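Local coordinates for hydrolase (Bacteroides thetaiotaomicron, PDB 2OBB), which binds magnesium and is probably a hydrolase of the haloacid dehalogenase (HAD) type, although its substrate is not known, at residues Glu39-Ile44 against Glu111-Lys116. Numbering follows the deposited sequence.
Sequences EKHRLI and EMIKEK
E39 and H41 reach across to K114 and I113 from the turn that ends helix 29-38 with a Schellman motif and leads into strand 42-45 of the parallel sheet. The contact thus ties this helix-to-strand connection to the C-terminal turn of helix 106-115, away from the magnesium site of the probable HAD-type domain. The E39 side chain, bent at chi2 (-124°), runs roughly perpendicular to that of K114 and sets its carboxylate against the end of the lysine. OE1 touches CE of K114 at 3.2 Å, whereas the salt bridge from OE1 to K114 NZ is long, at 3.7 Å; with OE2 3.8 Å from K114 NZ, the ammonium favours neither oxygen. The firmer polar partner of E39 is Y110, whose hydroxyl hydrogen-bonds OE2 and makes a weak hydrogen bond with K114 NZ. Replacing E39 by alanine would remove the carboxylate facing K114 and probably leave the Y110 hydroxyl without its OE2 partner. K40, with positive phi, is the C-prime residue of the motif, in which K40 N bonds Q37 O and H41 N bonds L36 O. ND1 of H41 accepts a hydrogen bond from the backbone N of M4, while I113 also packs on L36 and on V100 of the second subunit. The H41 and I113 side chains run antiparallel past one another, and the I113 methyl CG2, anti to its backbone N, meets H41 NE2 obliquely at 3.9 Å.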
loop_
_atom_site.group_PDB
_atom_site.type_symbol
_atom_site.label_atom_id
_atom_site.label_comp_id
_atom_site.label_asym_id
_atom_site.label_seq_id
_atom_site.Cartn_x
_atom_site.Cartn_y
_atom_site.Cartn_z
ATOM N N GLU A 39 8.667 11.972 16.243
ATOM C CA GLU A 39 9.157 10.695 16.776
ATOM C C GLU A 39 10.245 10.092 15.883
ATOM O O GLU A 39 10.656 8.961 16.099
ATOM C CB GLU A 39 8.010 9.696 16.957
ATOM C CG GLU A 39 6.712 10.344 17.448
ATOM C CD GLU A 39 6.172 9.741 18.737
ATOM O OE1 GLU A 39 6.918 8.992 19.433
ATOM O OE2 GLU A 39 5.005 10.053 19.069
ATOM N N LYS A 40 10.673 10.863 14.878
ATOM C CA LYS A 40 11.814 10.553 13.994
ATOM C C LYS A 40 11.502 9.647 12.799
ATOM O O LYS A 40 12.425 9.142 12.156
ATOM C CB LYS A 40 13.014 9.987 14.777
ATOM C CG LYS A 40 13.496 10.841 15.939
ATOM C CD LYS A 40 13.678 12.325 15.605
ATOM C CE LYS A 40 14.202 13.047 16.863
ATOM N NZ LYS A 40 14.002 14.521 16.805
ATOM N N HIS A 41 10.220 9.433 12.510
ATOM C CA HIS A 41 9.836 8.654 11.327
ATOM C C HIS A 41 10.038 9.568 10.128
ATOM O O HIS A 41 9.979 10.792 10.270
ATOM C CB HIS A 41 8.385 8.144 11.417
ATOM C CG HIS A 41 8.161 7.182 12.541
ATOM N ND1 HIS A 41 8.739 5.932 12.577
ATOM C CD2 HIS A 41 7.468 7.306 13.698
ATOM C CE1 HIS A 41 8.403 5.321 13.701
ATOM N NE2 HIS A 41 7.635 6.137 14.401
ATOM N N ARG A 42 10.298 8.975 8.967
ATOM C CA ARG A 42 10.361 9.730 7.730
ATOM C C ARG A 42 9.028 9.554 7.026
ATOM O O ARG A 42 8.530 8.444 6.993
ATOM C CB ARG A 42 11.462 9.203 6.821
ATOM C CG ARG A 42 12.858 9.533 7.256
ATOM C CD ARG A 42 13.842 8.850 6.334
ATOM N NE ARG A 42 15.200 9.319 6.598
ATOM C CZ ARG A 42 16.280 8.905 5.951
ATOM N NH1 ARG A 42 16.188 8.023 4.966
ATOM N NH2 ARG A 42 17.447 9.395 6.277
ATOM N N LEU A 43 8.468 10.640 6.493
ATOM C CA LEU A 43 7.250 10.591 5.703
ATOM C C LEU A 43 7.565 10.805 4.247
ATOM O O LEU A 43 8.217 11.772 3.878
ATOM C CB LEU A 43 6.247 11.659 6.171
ATOM C CG LEU A 43 5.961 11.674 7.688
ATOM C CD1 LEU A 43 4.866 12.701 7.988
ATOM C CD2 LEU A 43 5.596 10.312 8.245
ATOM N N ILE A 44 7.099 9.898 3.408
ATOM C CA ILE A 44 7.219 10.068 1.973
ATOM C C ILE A 44 5.822 10.142 1.401
ATOM O O ILE A 44 5.022 9.253 1.625
ATOM C CB ILE A 44 8.004 8.906 1.315
ATOM C CG1 ILE A 44 9.436 8.856 1.861
ATOM C CG2 ILE A 44 8.023 9.046 -0.203
ATOM C CD1 ILE A 44 10.283 7.796 1.172
ATOM N N GLU A 111 -1.685 4.981 17.364
ATOM C CA GLU A 111 -1.525 3.895 18.342
ATOM C C GLU A 111 -0.852 2.658 17.731
ATOM O O GLU A 111 0.008 2.046 18.355
ATOM C CB GLU A 111 -2.859 3.526 18.984
ATOM C CG GLU A 111 -2.815 2.305 19.862
ATOM C CD GLU A 111 -4.147 2.028 20.570
ATOM O OE1 GLU A 111 -5.169 2.683 20.219
ATOM O OE2 GLU A 111 -4.180 1.153 21.481
HETATM N N MSE A 112 -1.229 2.284 16.516
HETATM C CA MSE A 112 -0.674 1.071 15.897
HETATM C C MSE A 112 0.845 1.183 15.652
HETATM O O MSE A 112 1.611 0.269 15.988
HETATM C CB MSE A 112 -1.402 0.750 14.591
HETATM C CG MSE A 112 -2.868 0.433 14.755
HETATM SE SE MSE A 112 -3.717 -0.089 13.047
HETATM C CE MSE A 112 -3.324 1.385 11.906
ATOM N N ILE A 113 1.262 2.305 15.068
ATOM C CA ILE A 113 2.677 2.593 14.837
ATOM C C ILE A 113 3.459 2.685 16.165
ATOM O O ILE A 113 4.524 2.059 16.325
ATOM C CB ILE A 113 2.838 3.912 14.052
ATOM C CG1 ILE A 113 2.125 3.801 12.720
ATOM C CG2 ILE A 113 4.288 4.264 13.869
ATOM C CD1 ILE A 113 2.168 5.031 11.905
ATOM N N LYS A 114 2.905 3.462 17.102
ATOM C CA LYS A 114 3.551 3.756 18.369
ATOM C C LYS A 114 3.678 2.528 19.256
ATOM O O LYS A 114 4.726 2.288 19.842
ATOM C CB LYS A 114 2.773 4.856 19.103
ATOM C CG LYS A 114 3.467 5.386 20.341
ATOM C CD LYS A 114 4.487 6.462 19.991
ATOM C CE LYS A 114 5.321 6.829 21.224
ATOM N NZ LYS A 114 4.584 7.789 22.086
ATOM N N GLU A 115 2.602 1.759 19.360
ATOM C CA GLU A 115 2.551 0.632 20.272
ATOM C C GLU A 115 2.901 -0.681 19.564
ATOM O O GLU A 115 2.884 -1.748 20.190
ATOM C CB GLU A 115 1.171 0.539 20.925
ATOM C CG GLU A 115 0.669 1.835 21.540
ATOM C CD GLU A 115 1.584 2.368 22.643
ATOM O OE1 GLU A 115 2.008 1.556 23.506
ATOM O OE2 GLU A 115 1.879 3.593 22.651
ATOM N N LYS A 116 3.240 -0.598 18.275
ATOM C CA LYS A 116 3.498 -1.782 17.432
ATOM C C LYS A 116 2.324 -2.759 17.545
ATOM O O LYS A 116 2.391 -3.786 18.216
ATOM C CB LYS A 116 4.842 -2.434 17.769
ATOM C CG LYS A 116 6.013 -1.860 16.983
ATOM C CD LYS A 116 7.271 -1.755 17.858
ATOM C CE LYS A 116 8.397 -0.979 17.149
ATOM N NZ LYS A 116 9.480 -0.558 18.113
#